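PDB 4RKQ: transcriptional regulator, LacI family from Arthrobacter sp., which probably regulates transcription by binding operator DNA in response to a small effector, likely a sugar, held by its periplasmic-binding-protein-like domain. Local coordinates for residues A[126-131]-A[220-225]. Residues are numbered along the deposited sequence; the frame is centred on the assembly and turned at random.
Sequences SKRQHI and DCAVIG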
loop_
_atom_site.group_PDB
_atom_site.type_symbol
_atom_site.label_atom_id
_atom_site.label_comp_id
_atom_site.label_asym_id
_atom_site.label_seq_id
_atom_site.Cartn_x
_atom_site.Cartn_y
_atom_site.Cartn_z
ATOM N N SER A 126 -1.436 -0.648 32.011
ATOM C CA SER A 126 -2.636 -1.480 31.973
ATOM C C SER A 126 -2.405 -2.802 32.686
ATOM O O SER A 126 -3.230 -3.721 32.598
ATOM C CB SER A 126 -3.054 -1.725 30.527
ATOM O OG SER A 126 -3.193 -0.487 29.868
ATOM N N LYS A 127 -1.256 -2.900 33.370
ATOM C CA LYS A 127 -0.923 -4.051 34.186
ATOM C C LYS A 127 -0.955 -5.353 33.447
ATOM O O LYS A 127 -1.443 -6.357 33.981
ATOM C CB LYS A 127 -1.887 -4.117 35.414
ATOM C CG LYS A 127 -1.253 -3.722 36.736
ATOM C CD LYS A 127 -1.442 -2.253 37.048
ATOM C CE LYS A 127 -0.777 -1.935 38.373
ATOM N NZ LYS A 127 -1.180 -0.598 38.856
ATOM N N ARG A 128 -0.422 -5.384 32.234
ATOM C CA ARG A 128 -0.324 -6.681 31.544
ATOM C C ARG A 128 0.773 -7.441 32.213
ATOM O O ARG A 128 1.816 -6.878 32.498
ATOM C CB ARG A 128 -0.034 -6.532 30.043
ATOM C CG ARG A 128 -0.975 -5.588 29.334
ATOM C CD ARG A 128 -2.427 -6.038 29.428
ATOM N NE ARG A 128 -3.312 -5.058 28.799
ATOM C CZ ARG A 128 -4.584 -5.288 28.485
ATOM N NH1 ARG A 128 -5.125 -6.489 28.686
ATOM N NH2 ARG A 128 -5.294 -4.322 27.903
ATOM N N GLN A 129 0.535 -8.724 32.465
ATOM C CA GLN A 129 1.445 -9.536 33.254
ATOM C C GLN A 129 2.245 -10.463 32.388
ATOM O O GLN A 129 3.263 -10.951 32.833
ATOM C CB GLN A 129 0.662 -10.398 34.282
ATOM C CG GLN A 129 -0.308 -9.621 35.144
ATOM C CD GLN A 129 0.387 -8.686 36.126
ATOM O OE1 GLN A 129 1.290 -9.093 36.858
ATOM N NE2 GLN A 129 -0.017 -7.433 36.127
ATOM N N HIS A 130 1.799 -10.745 31.161
ATOM C CA HIS A 130 2.471 -11.768 30.363
ATOM C C HIS A 130 2.686 -11.238 28.949
ATOM O O HIS A 130 1.859 -11.410 28.068
ATOM C CB HIS A 130 1.696 -13.060 30.329
ATOM C CG HIS A 130 1.527 -13.693 31.674
ATOM N ND1 HIS A 130 2.500 -14.480 32.247
ATOM C CD2 HIS A 130 0.505 -13.649 32.562
ATOM C CE1 HIS A 130 2.077 -14.912 33.421
ATOM N NE2 HIS A 130 0.872 -14.415 33.639
ATOM N N ILE A 131 3.800 -10.562 28.758
ATOM C CA ILE A 131 4.030 -9.783 27.523
ATOM C C ILE A 131 4.774 -10.594 26.475
ATOM O O ILE A 131 5.610 -11.426 26.820
ATOM C CB ILE A 131 4.796 -8.498 27.864
ATOM C CG1 ILE A 131 3.881 -7.632 28.716
ATOM C CG2 ILE A 131 5.194 -7.739 26.597
ATOM C CD1 ILE A 131 4.492 -6.367 29.264
ATOM N N ASP A 220 -8.982 -9.036 26.728
ATOM C CA ASP A 220 -8.127 -10.136 27.102
ATOM C C ASP A 220 -6.642 -9.934 26.759
ATOM O O ASP A 220 -5.757 -10.363 27.522
ATOM C CB ASP A 220 -8.609 -11.417 26.460
ATOM C CG ASP A 220 -10.000 -11.800 26.927
ATOM O OD1 ASP A 220 -10.242 -11.809 28.133
ATOM O OD2 ASP A 220 -10.873 -12.048 26.098
ATOM N N CYS A 221 -6.365 -9.326 25.607
ATOM C CA CYS A 221 -4.959 -9.088 25.175
ATOM C C CYS A 221 -4.835 -7.745 24.423
ATOM O O CYS A 221 -5.659 -7.412 23.571
ATOM C CB CYS A 221 -4.454 -10.281 24.352
ATOM S SG CYS A 221 -2.652 -10.283 23.994
ATOM N N ALA A 222 -3.870 -6.929 24.832
ATOM C CA ALA A 222 -3.584 -5.681 24.185
ATOM C C ALA A 222 -2.626 -5.925 23.003
ATOM O O ALA A 222 -1.850 -6.875 23.001
ATOM C CB ALA A 222 -2.977 -4.714 25.185
ATOM N N VAL A 223 -2.693 -5.070 21.990
ATOM C CA VAL A 223 -1.774 -5.174 20.857
ATOM C C VAL A 223 -1.288 -3.768 20.511
ATOM O O VAL A 223 -2.096 -2.795 20.444
ATOM C CB VAL A 223 -2.408 -5.859 19.629
ATOM C CG1 VAL A 223 -1.430 -5.931 18.445
ATOM C CG2 VAL A 223 -2.895 -7.256 19.950
ATOM N N ILE A 224 0.033 -3.645 20.369
ATOM C CA ILE A 224 0.636 -2.424 19.913
ATOM C C ILE A 224 1.571 -2.674 18.721
ATOM O O ILE A 224 2.428 -3.543 18.752
ATOM C CB ILE A 224 1.436 -1.707 21.022
ATOM C CG1 ILE A 224 0.563 -1.455 22.262
ATOM C CG2 ILE A 224 1.947 -0.366 20.499
ATOM C CD1 ILE A 224 1.306 -0.806 23.410
ATOM N N GLY A 225 1.402 -1.885 17.667
ATOM C CA GLY A 225 2.291 -1.995 16.517
ATOM C C GLY A 225 3.300 -0.870 16.425
ATOM O O GLY A 225 3.597 -0.196 17.403
#
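The guanidinium of R128 is gripped from beyond the two segments while it lies against A222: NH2 makes a salt bridge with OE1 of E287 and a hydrogen bond to the carbonyl O of P218, just ahead of 220-225. Held this way, the flat group turns one face to the methyl of A222, whose CB sits 3.3 Å above its plane, displaced toward the edge of the group. R128 NH2 and NE both stand 3.6 Å from A222 CB; NE is buried with no hydrogen-bonding partner in the model. The carbonyl O of D220 comes obliquely to NH1 of R128 at 4.1 Å, too long for a bond. CG of R128 lies anti to the carbonyl carbon (chi1 -51°), and a bend at chi2 (-60°) carries the chain across to strand 222-225. The contact joins the helix-to-strand turn after 112-125 to the start of a central strand in the periplasmic-binding-protein-like α/β fold. A Schellman motif with K127 as C-prime residue ends that helix, R128 N reaching the carbonyl O of L123. A leucine in place of R128 would probably leave the E287 carboxylate without this charged mate and the P218 carbonyl without this donor. Q129 NE2 bonds back to K127 O at 2.8 Å, coming from above the carbonyl plane. The D220 side chain points away from the contact, where OD2 forms a salt bridge with NE of R216.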